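Local coordinates for protein Maltose/maltodextrin transport permease homologue (Bdellovibrio bacteriovorus HD100, PDB 6FFL) that binds maltotriose through the maltodextrin-binding domain described here, which is fused to a membrane permease subunit and probably serves maltodextrin uptake, at residues A[135-140]-A[206-210]; A[170-174]-A[195-200]; A[216-220]-A[231-237]. One frame throughout, in Å; residues are numbered along the deposited sequence.

Contact 1: residues A[135-140]-A[206-210]; sequences LIELGK and QDKII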
loop_
_atom_site.group_PDB
_atom_site.type_symbol
_atom_site.label_atom_id
_atom_site.label_comp_id
_atom_site.label_asym_id
_atom_site.label_seq_id
_atom_site.Cartn_x
_atom_site.Cartn_y
_atom_site.Cartn_z
ATOM N N LEU A 135 -21.971 -1.583 -8.713
ATOM C CA LEU A 135 -20.853 -2.522 -8.682
ATOM C C LEU A 135 -21.347 -3.961 -8.628
ATOM O O LEU A 135 -20.832 -4.836 -9.339
ATOM C CB LEU A 135 -19.955 -2.214 -7.485
ATOM C CG LEU A 135 -18.873 -3.244 -7.164
ATOM C CD1 LEU A 135 -17.798 -3.144 -8.212
ATOM C CD2 LEU A 135 -18.302 -2.970 -5.774
ATOM N N ILE A 136 -22.376 -4.220 -7.822
ATOM C CA ILE A 136 -22.859 -5.587 -7.676
ATOM C C ILE A 136 -23.610 -6.032 -8.921
ATOM O O ILE A 136 -23.447 -7.168 -9.383
ATOM C CB ILE A 136 -23.726 -5.702 -6.409
ATOM C CG1 ILE A 136 -22.819 -5.574 -5.181
ATOM C CG2 ILE A 136 -24.485 -7.006 -6.408
ATOM C CD1 ILE A 136 -23.564 -5.168 -3.895
ATOM N N GLU A 137 -24.461 -5.162 -9.471
ATOM C CA GLU A 137 -25.196 -5.504 -10.686
ATOM C C GLU A 137 -24.243 -5.828 -11.832
ATOM O O GLU A 137 -24.399 -6.845 -12.524
ATOM C CB GLU A 137 -26.123 -4.350 -11.072
ATOM C CG GLU A 137 -27.567 -4.504 -10.619
ATOM C CD GLU A 137 -28.210 -3.173 -10.236
ATOM O OE1 GLU A 137 -29.224 -3.186 -9.503
ATOM O OE2 GLU A 137 -27.697 -2.114 -10.669
ATOM N N LEU A 138 -23.277 -4.941 -12.079
ATOM C CA LEU A 138 -22.277 -5.194 -13.110
ATOM C C LEU A 138 -21.443 -6.423 -12.776
ATOM O O LEU A 138 -21.160 -7.249 -13.649
ATOM C CB LEU A 138 -21.379 -3.968 -13.265
ATOM C CG LEU A 138 -20.340 -3.943 -14.380
ATOM C CD1 LEU A 138 -21.011 -4.106 -15.747
ATOM C CD2 LEU A 138 -19.563 -2.638 -14.285
ATOM N N GLY A 139 -21.034 -6.554 -11.512
ATOM C CA GLY A 139 -20.247 -7.708 -11.112
ATOM C C GLY A 139 -20.950 -9.028 -11.376
ATOM O O GLY A 139 -20.314 -10.007 -11.769
ATOM N N LYS A 140 -22.267 -9.077 -11.151
ATOM C CA LYS A 140 -23.012 -10.298 -11.447
ATOM C C LYS A 140 -23.022 -10.582 -12.943
ATOM O O LYS A 140 -22.872 -11.735 -13.361
ATOM C CB LYS A 140 -24.446 -10.191 -10.926
ATOM C CG LYS A 140 -24.580 -10.196 -9.402
ATOM C CD LYS A 140 -26.052 -10.095 -8.986
ATOM C CE LYS A 140 -26.207 -10.053 -7.472
ATOM N NZ LYS A 140 -27.631 -9.874 -7.083
ATOM N N GLN A 206 -23.321 -14.151 -1.143
ATOM C CA GLN A 206 -24.677 -13.830 -1.558
ATOM C C GLN A 206 -24.711 -13.350 -3.006
ATOM O O GLN A 206 -25.372 -13.952 -3.857
ATOM C CB GLN A 206 -25.241 -12.773 -0.601
ATOM C CG GLN A 206 -26.656 -12.318 -0.861
ATOM C CD GLN A 206 -27.151 -11.410 0.253
ATOM O OE1 GLN A 206 -26.720 -11.532 1.402
ATOM N NE2 GLN A 206 -28.043 -10.485 -0.084
ATOM N N ASP A 207 -24.001 -12.265 -3.302
ATOM C CA ASP A 207 -23.916 -11.809 -4.682
ATOM C C ASP A 207 -23.018 -12.722 -5.503
ATOM O O ASP A 207 -23.260 -12.903 -6.700
ATOM C CB ASP A 207 -23.418 -10.368 -4.726
ATOM C CG ASP A 207 -24.236 -9.449 -3.838
ATOM O OD1 ASP A 207 -25.479 -9.522 -3.904
ATOM O OD2 ASP A 207 -23.634 -8.652 -3.092
ATOM N N LYS A 208 -21.992 -13.307 -4.875
ATOM C CA LYS A 208 -21.086 -14.263 -5.519
ATOM C C LYS A 208 -20.397 -13.646 -6.734
ATOM O O LYS A 208 -20.335 -14.239 -7.814
ATOM C CB LYS A 208 -21.816 -15.556 -5.896
ATOM C CG LYS A 208 -22.694 -16.132 -4.778
ATOM C CD LYS A 208 -23.865 -16.908 -5.383
ATOM C CE LYS A 208 -23.876 -18.346 -4.930
ATOM N NZ LYS A 208 -23.846 -18.443 -3.451
ATOM N N ILE A 209 -19.854 -12.448 -6.539
ATOM C CA ILE A 209 -19.116 -11.761 -7.592
ATOM C C ILE A 209 -17.615 -11.724 -7.338
ATOM O O ILE A 209 -16.872 -11.263 -8.220
ATOM C CB ILE A 209 -19.657 -10.334 -7.832
ATOM C CG1 ILE A 209 -19.342 -9.399 -6.665
ATOM C CG2 ILE A 209 -21.164 -10.373 -8.061
ATOM C CD1 ILE A 209 -19.518 -7.929 -7.047
ATOM N N ILE A 210 -17.141 -12.192 -6.179
ATOM C CA ILE A 210 -15.710 -12.324 -5.898
ATOM C C ILE A 210 -15.423 -13.786 -5.571
ATOM O O ILE A 210 -16.309 -14.493 -5.065
ATOM C CB ILE A 210 -15.259 -11.404 -4.745
ATOM C CG1 ILE A 210 -15.940 -11.805 -3.433
ATOM C CG2 ILE A 210 -15.528 -9.944 -5.062
ATOM C CD1 ILE A 210 -15.495 -10.973 -2.229
#

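Contact 2: residues A[170-174]-A[195-200]; sequences FIPAF and DTFQFI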
loop_
_atom_site.group_PDB
_atom_site.type_symbol
_atom_site.label_atom_id
_atom_site.label_comp_id
_atom_site.label_asym_id
_atom_site.label_seq_id
_atom_site.Cartn_x
_atom_site.Cartn_y
_atom_site.Cartn_z
ATOM N N PHE A 170 -13.439 0.660 3.338
ATOM C CA PHE A 170 -14.884 0.592 3.560
ATOM C C PHE A 170 -15.282 0.992 4.966
ATOM O O PHE A 170 -16.426 1.406 5.180
ATOM C CB PHE A 170 -15.406 -0.821 3.283
ATOM C CG PHE A 170 -15.124 -1.297 1.887
ATOM C CD1 PHE A 170 -15.839 -0.793 0.808
ATOM C CD2 PHE A 170 -14.136 -2.235 1.652
ATOM C CE1 PHE A 170 -15.561 -1.214 -0.490
ATOM C CE2 PHE A 170 -13.858 -2.663 0.361
ATOM C CZ PHE A 170 -14.573 -2.153 -0.706
ATOM N N ILE A 171 -14.378 0.868 5.927
ATOM C CA ILE A 171 -14.752 1.085 7.324
ATOM C C ILE A 171 -15.355 2.477 7.512
ATOM O O ILE A 171 -16.489 2.565 8.000
ATOM C CB ILE A 171 -13.562 0.832 8.263
ATOM C CG1 ILE A 171 -13.112 -0.625 8.134
ATOM C CG2 ILE A 171 -13.963 1.155 9.700
ATOM C CD1 ILE A 171 -11.752 -0.934 8.812
ATOM N N PRO A 172 -14.679 3.579 7.145
ATOM C CA PRO A 172 -15.295 4.898 7.346
ATOM C C PRO A 172 -16.526 5.134 6.488
ATOM O O PRO A 172 -17.355 5.974 6.856
ATOM C CB PRO A 172 -14.169 5.877 6.979
ATOM C CG PRO A 172 -13.245 5.100 6.088
ATOM C CD PRO A 172 -13.302 3.699 6.621
ATOM N N ALA A 173 -16.678 4.427 5.363
ATOM C CA ALA A 173 -17.898 4.587 4.575
ATOM C C ALA A 173 -19.108 3.999 5.287
ATOM O O ALA A 173 -20.247 4.385 4.986
ATOM C CB ALA A 173 -17.724 3.942 3.191
ATOM N N PHE A 174 -18.892 3.083 6.228
ATOM C CA PHE A 174 -19.970 2.525 7.029
ATOM C C PHE A 174 -20.096 3.201 8.384
ATOM O O PHE A 174 -20.947 2.802 9.180
ATOM C CB PHE A 174 -19.773 1.014 7.217
ATOM C CG PHE A 174 -20.114 0.203 5.992
ATOM C CD1 PHE A 174 -21.435 0.052 5.593
ATOM C CD2 PHE A 174 -19.121 -0.407 5.249
ATOM C CE1 PHE A 174 -21.753 -0.693 4.472
ATOM C CE2 PHE A 174 -19.425 -1.148 4.119
ATOM C CZ PHE A 174 -20.749 -1.298 3.735
ATOM N N ASP A 195 -20.193 -3.915 9.752
ATOM C CA ASP A 195 -20.828 -3.753 8.445
ATOM C C ASP A 195 -19.835 -4.010 7.313
ATOM O O ASP A 195 -20.207 -4.550 6.259
ATOM C CB ASP A 195 -21.422 -2.345 8.316
ATOM C CG ASP A 195 -22.735 -2.173 9.081
ATOM O OD1 ASP A 195 -23.307 -3.172 9.570
ATOM O OD2 ASP A 195 -23.199 -1.020 9.189
ATOM N N THR A 196 -18.574 -3.617 7.509
ATOM C CA THR A 196 -17.529 -3.903 6.527
ATOM C C THR A 196 -17.318 -5.403 6.378
ATOM O O THR A 196 -17.245 -5.929 5.259
ATOM C CB THR A 196 -16.218 -3.226 6.951
ATOM O OG1 THR A 196 -16.393 -1.802 6.947
ATOM C CG2 THR A 196 -15.101 -3.578 5.985
ATOM N N PHE A 197 -17.173 -6.100 7.506
ATOM C CA PHE A 197 -17.104 -7.555 7.489
ATOM C C PHE A 197 -18.284 -8.152 6.739
ATOM O O PHE A 197 -18.117 -9.070 5.925
ATOM C CB PHE A 197 -17.083 -8.106 8.917
ATOM C CG PHE A 197 -15.787 -7.889 9.647
ATOM C CD1 PHE A 197 -14.646 -7.465 8.981
ATOM C CD2 PHE A 197 -15.721 -8.089 11.021
ATOM C CE1 PHE A 197 -13.452 -7.282 9.666
ATOM C CE2 PHE A 197 -14.531 -7.897 11.719
ATOM C CZ PHE A 197 -13.393 -7.484 11.031
ATOM N N GLN A 198 -19.495 -7.650 7.007
ATOM C CA GLN A 198 -20.670 -8.249 6.382
ATOM C C GLN A 198 -20.755 -7.911 4.903
ATOM O O GLN A 198 -21.230 -8.740 4.115
ATOM C CB GLN A 198 -21.949 -7.819 7.107
ATOM C CG GLN A 198 -21.896 -8.066 8.611
ATOM C CD GLN A 198 -23.203 -7.772 9.338
ATOM O OE1 GLN A 198 -23.769 -8.652 9.992
ATOM N NE2 GLN A 198 -23.681 -6.534 9.233
ATOM N N PHE A 199 -20.323 -6.706 4.521
ATOM C CA PHE A 199 -20.362 -6.296 3.117
ATOM C C PHE A 199 -19.530 -7.234 2.260
ATOM O O PHE A 199 -19.975 -7.683 1.195
ATOM C CB PHE A 199 -19.859 -4.851 2.993
ATOM C CG PHE A 199 -19.761 -4.353 1.574
ATOM C CD1 PHE A 199 -20.904 -4.134 0.815
ATOM C CD2 PHE A 199 -18.522 -4.108 1.007
ATOM C CE1 PHE A 199 -20.808 -3.675 -0.481
ATOM C CE2 PHE A 199 -18.421 -3.651 -0.294
ATOM C CZ PHE A 199 -19.556 -3.434 -1.033
ATOM N N ILE A 200 -18.332 -7.577 2.726
ATOM C CA ILE A 200 -17.480 -8.443 1.926
ATOM C C ILE A 200 -17.988 -9.882 1.962
ATOM O O ILE A 200 -17.931 -10.593 0.953
ATOM C CB ILE A 200 -16.022 -8.302 2.386
ATOM C CG1 ILE A 200 -15.472 -6.968 1.858
ATOM C CG2 ILE A 200 -15.159 -9.460 1.897
ATOM C CD1 ILE A 200 -14.105 -6.679 2.318
#

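Contact 3: residues A[216-220]-A[231-237]; sequences YETAN and LINGDWS. With GLC (alpha-D-glucopyranose), chain B; GLC (alpha-D-glucopyranose), chain C.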
loop_
_atom_site.group_PDB
_atom_site.type_symbol
_atom_site.label_atom_id
_atom_site.label_comp_id
_atom_site.label_asym_id
_atom_site.label_seq_id
_atom_site.Cartn_x
_atom_site.Cartn_y
_atom_site.Cartn_z
ATOM N N TYR A 216 -3.449 -12.136 -3.041
ATOM C CA TYR A 216 -3.004 -11.045 -3.902
ATOM C C TYR A 216 -2.635 -11.552 -5.290
ATOM O O TYR A 216 -3.065 -10.991 -6.308
ATOM C CB TYR A 216 -1.821 -10.298 -3.284
ATOM C CG TYR A 216 -1.403 -9.120 -4.151
ATOM C CD1 TYR A 216 -1.954 -7.857 -3.948
ATOM C CD2 TYR A 216 -0.479 -9.277 -5.183
ATOM C CE1 TYR A 216 -1.583 -6.774 -4.749
ATOM C CE2 TYR A 216 -0.109 -8.208 -5.989
ATOM C CZ TYR A 216 -0.671 -6.962 -5.769
ATOM O OH TYR A 216 -0.294 -5.904 -6.570
ATOM N N GLU A 217 -1.839 -12.620 -5.355
ATOM C CA GLU A 217 -1.372 -13.075 -6.656
ATOM C C GLU A 217 -2.508 -13.644 -7.494
ATOM O O GLU A 217 -2.475 -13.543 -8.726
ATOM C CB GLU A 217 -0.264 -14.118 -6.499
ATOM C CG GLU A 217 0.414 -14.477 -7.821
ATOM C CD GLU A 217 0.682 -13.260 -8.712
ATOM O OE1 GLU A 217 1.209 -12.239 -8.210
ATOM O OE2 GLU A 217 0.367 -13.329 -9.924
ATOM N N THR A 218 -3.511 -14.240 -6.851
ATOM C CA THR A 218 -4.652 -14.763 -7.599
ATOM C C THR A 218 -5.441 -13.634 -8.258
ATOM O O THR A 218 -5.786 -13.718 -9.444
ATOM C CB THR A 218 -5.542 -15.592 -6.673
ATOM O OG1 THR A 218 -4.829 -16.772 -6.268
ATOM C CG2 THR A 218 -6.839 -15.991 -7.382
ATOM N N ALA A 219 -5.718 -12.558 -7.512
ATOM C CA ALA A 219 -6.417 -11.414 -8.100
ATOM C C ALA A 219 -5.578 -10.774 -9.194
ATOM O O ALA A 219 -6.095 -10.408 -10.256
ATOM C CB ALA A 219 -6.766 -10.382 -7.023
ATOM N N ASN A 220 -4.272 -10.657 -8.952
ATOM C CA ASN A 220 -3.345 -10.093 -9.926
ATOM C C ASN A 220 -3.353 -10.893 -11.223
ATOM O O ASN A 220 -3.505 -10.334 -12.316
ATOM C CB ASN A 220 -1.943 -10.074 -9.310
ATOM C CG ASN A 220 -0.966 -9.213 -10.079
ATOM O OD1 ASN A 220 -1.241 -8.062 -10.380
ATOM N ND2 ASN A 220 0.200 -9.773 -10.379
ATOM N N LEU A 231 -11.019 -4.990 -10.494
ATOM C CA LEU A 231 -10.000 -5.304 -9.501
ATOM C C LEU A 231 -9.947 -4.159 -8.504
ATOM O O LEU A 231 -10.204 -3.008 -8.863
ATOM C CB LEU A 231 -8.635 -5.503 -10.189
ATOM C CG LEU A 231 -7.352 -5.376 -9.368
ATOM C CD1 LEU A 231 -7.167 -6.646 -8.558
ATOM C CD2 LEU A 231 -6.171 -5.160 -10.276
ATOM N N ILE A 232 -9.628 -4.460 -7.243
ATOM C CA ILE A 232 -9.226 -3.410 -6.313
ATOM C C ILE A 232 -7.747 -3.618 -6.019
ATOM O O ILE A 232 -7.341 -4.691 -5.559
ATOM C CB ILE A 232 -10.072 -3.398 -5.030
ATOM C CG1 ILE A 232 -11.508 -2.994 -5.376
ATOM C CG2 ILE A 232 -9.482 -2.374 -4.018
ATOM C CD1 ILE A 232 -12.483 -3.090 -4.197
ATOM N N ASN A 233 -6.938 -2.604 -6.319
ATOM C CA ASN A 233 -5.499 -2.706 -6.121
ATOM C C ASN A 233 -4.937 -1.293 -6.056
ATOM O O ASN A 233 -5.649 -0.305 -6.264
ATOM C CB ASN A 233 -4.842 -3.534 -7.243
ATOM C CG ASN A 233 -3.563 -4.233 -6.800
ATOM O OD1 ASN A 233 -3.041 -3.977 -5.707
ATOM N ND2 ASN A 233 -3.057 -5.136 -7.642
ATOM N N GLY A 234 -3.639 -1.203 -5.752
ATOM C CA GLY A 234 -3.008 0.071 -5.482
ATOM C C GLY A 234 -2.204 0.598 -6.669
ATOM O O GLY A 234 -2.010 -0.078 -7.673
ATOM N N ASP A 235 -1.735 1.842 -6.535
ATOM C CA ASP A 235 -1.005 2.451 -7.647
ATOM C C ASP A 235 0.328 1.752 -7.923
ATOM O O ASP A 235 0.871 1.897 -9.024
ATOM C CB ASP A 235 -0.818 3.964 -7.410
ATOM C CG ASP A 235 0.134 4.296 -6.243
ATOM O OD1 ASP A 235 0.338 3.459 -5.337
ATOM O OD2 ASP A 235 0.675 5.426 -6.248
ATOM N N TRP A 236 0.837 0.946 -6.978
ATOM C CA TRP A 236 2.042 0.161 -7.240
ATOM C C TRP A 236 1.845 -0.847 -8.363
ATOM O O TRP A 236 2.839 -1.355 -8.898
ATOM C CB TRP A 236 2.475 -0.609 -5.980
ATOM C CG TRP A 236 1.378 -1.524 -5.475
ATOM C CD1 TRP A 236 1.062 -2.769 -5.944
ATOM C CD2 TRP A 236 0.428 -1.234 -4.432
ATOM N NE1 TRP A 236 -0.018 -3.275 -5.254
ATOM C CE2 TRP A 236 -0.423 -2.355 -4.321
ATOM C CE3 TRP A 236 0.228 -0.144 -3.576
ATOM C CZ2 TRP A 236 -1.465 -2.414 -3.388
ATOM C CZ3 TRP A 236 -0.818 -0.200 -2.647
ATOM C CH2 TRP A 236 -1.649 -1.325 -2.567
ATOM N N SER A 237 0.595 -1.162 -8.721
ATOM C CA SER A 237 0.325 -2.213 -9.692
ATOM C C SER A 237 0.184 -1.700 -11.119
ATOM O O SER A 237 0.147 -2.516 -12.044
ATOM C CB SER A 237 -0.944 -2.984 -9.295
ATOM O OG SER A 237 -2.114 -2.172 -9.444
HETATM C C1 GLC B . 3.874 -5.175 -3.862
HETATM C C2 GLC B . 4.070 -3.672 -3.634
HETATM C C3 GLC B . 3.632 -3.265 -2.234
HETATM C C4 GLC B . 2.229 -3.785 -1.919
HETATM C C5 GLC B . 2.145 -5.293 -2.194
HETATM C C6 GLC B . 0.719 -5.812 -2.018
HETATM O O1 GLC B . 4.796 -5.902 -3.047
HETATM O O2 GLC B . 5.451 -3.324 -3.766
HETATM O O3 GLC B . 3.703 -1.826 -2.128
HETATM O O4 GLC B . 1.954 -3.489 -0.535
HETATM O O5 GLC B . 2.531 -5.582 -3.542
HETATM O O6 GLC B . 0.695 -7.243 -2.126
HETATM C C1 GLC C . 0.756 -2.745 -0.431
HETATM C C2 GLC C . 0.976 -1.443 0.328
HETATM C C3 GLC C . 1.235 -1.662 1.810
HETATM C C4 GLC C . 0.114 -2.536 2.361
HETATM C C5 GLC C . 0.058 -3.842 1.572
HETATM C C6 GLC C . -1.054 -4.758 2.096
HETATM O O2 GLC C . 2.084 -0.758 -0.285
HETATM O O3 GLC C . 1.233 -0.385 2.471
HETATM O O4 GLC C . 0.378 -2.846 3.721
HETATM O O5 GLC C . -0.240 -3.526 0.216
HETATM O O6 GLC C . -0.862 -6.100 1.597
#

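Contact 1: residues A[135-140]-A[206-210]
I209 presses its side chain into the surface of helix 132-142, and the point it meets is a glycine. Its CG2 methyl rests on the peptide that joins G139 to K140, 3.6 Å from G139 C and 3.5 Å from K140 N, while its CD1 reaches back along the helix to L135 O and I136 CA, both at 4.1 Å. The isoleucine adopts the less common first torsion, with CG1 between the backbone N and the carbonyl carbon (chi1 70°), and this sends the two branches to successive turns of the helix. G139 has no side chain, and I209 comes down directly on its backbone, G139 CA and I209 CA lying 5.5 Å apart.

Beside I209 lies D207. I136 CG2 packs against its carboxylate, 3.6 Å from D207 CG, and the two side chains meet at about a right angle. K140 runs out fully extended, its CG against I209 CG2 and its CE alongside D207 OD1. The ammonium group, K140 NZ, ends 3.9 Å from D207 OD1, a long salt bridge. The stronger partner of the aspartate is K202, which pairs with OD2, and two lysines around one carboxylate would probably stabilise its negative charge.

In the next shell, K208 takes a positive phi (58°) just after a helix, and the chain turns there between the two residues that make the contact. I209 shares backbone hydrogen bonds with L203 and L157, which tie this loop to helix 191-205 and strand 157-158, while L135 of helix 132-142 rests on M230 of strand 228-234.

Contact 2: residues A[170-174]-A[195-200]
An aromatic cluster of F170, F174 and F199 joins the short, weakly bonded helix 170-173 and the residue after it to helix 191-205 within the solute-binding domain. F199 touches both of the others, one with its ring and one with its CB: CG is anti to the backbone N (chi1 176°), a torsion that carries the ring toward F170 while CB remains near F174. Its CE2 lies over one face of the F170 ring, 3.8 Å from F170 CE1, and the planes make an oblique 51°. F174 meets F199 nearer the root of the side chain, with F174 CZ 3.7 Å from F199 CB; the planes are again oblique, at 54°.

The opposite end of the F174 ring is engaged by D195, whose CB sits over one face in a CH-pi contact, 4.0 Å from the F174 ring centroid. It is thus the methylene of the aspartate that covers the aromatic ring. T196 fills the angle between the phenylalanines and the backbone of the short helix. Its OG1 approaches I171 CA at 3.3 Å and F174 CD2 at 3.5 Å, whereas CG2 lies 3.9 Å from F170 CB. The hydroxyl is nevertheless bonded within its own helix, to A192 O. Further out, I253 and P263 touch F170, and F167 of helix 164-167 touches T196 and I200.

No hydrogen bond crosses between the two segments. Cohesion therefore probably rests on dispersion and the burial of apolar surface, with ring planes oblique to each other, and the one hydroxyl in their midst satisfies its polarity by turning to a carbonyl of its own helix, which lets it be buried beside carbon.

Contact 3: residues A[216-220]-A[231-237]
Y216 OH is gripped by two donors at once. N233 ND2 reaches it at 3.1 Å, almost within its own amide plane, and W236 NE1 at 3.0 Å, exactly in the plane of the indole. With CG anti to the backbone N (chi1 -177°), Y216 stretches from the first turn of helix 216-224 toward the end of strand 228-234, and its ring stands at 73° to the N233 amide. Y241 also binds N233 ND2, a second-shell link that helps orient the amide.

Both rings belong to the maltotriose pocket of this bacterial solute-binding domain, where an aromatic platform under the sugar is a familiar device. The indole of W236 carries two glucose units on one face: C4 of the chain B glucose lies over its centre, and C1 of the chain C glucose is 3.5 Å from W236 CH2. G234 CA lies against the opposite face, toward the rim, 3.4 Å from the ring plane. Over one face of Y216 sits O6 of the chain B glucose, 3.3 Å from Y216 CD1.

Away from the sugar the fit is looser. A219 CB and L231 CD1 merely touch at 4.1 Å, the axes of segments 216-220 and 231-234 come no nearer than 9.7 Å, and N220 ND2 makes a weak hydrogen bond to OE1 of the solvent-exposed E217, within the helix itself.

All three contacts belong to the part of the solute-binding domain around the sheet of strands 157-158, 228-234, 116-121 and 248-251. Along the chain contact 2 is nested inside the loop closed by contact 1, and contact 3 follows. Their centres are 16 to 20 Å apart. Helix 191-205 supplies one side of contact 2 and leads into the loop of contact 1 and on to helix 216-224 of contact 3; I210 CD1 touches I200 O at 4.0 Å. Contact 2 reaches strand 228-234 of contact 3 through F170 CZ, 4.2 Å from I232 CD1. The contacts thus form a chain of neighbours from the peripheral helix 132-142 toward the pocket, to which contact 3 contributes Y216 and W236.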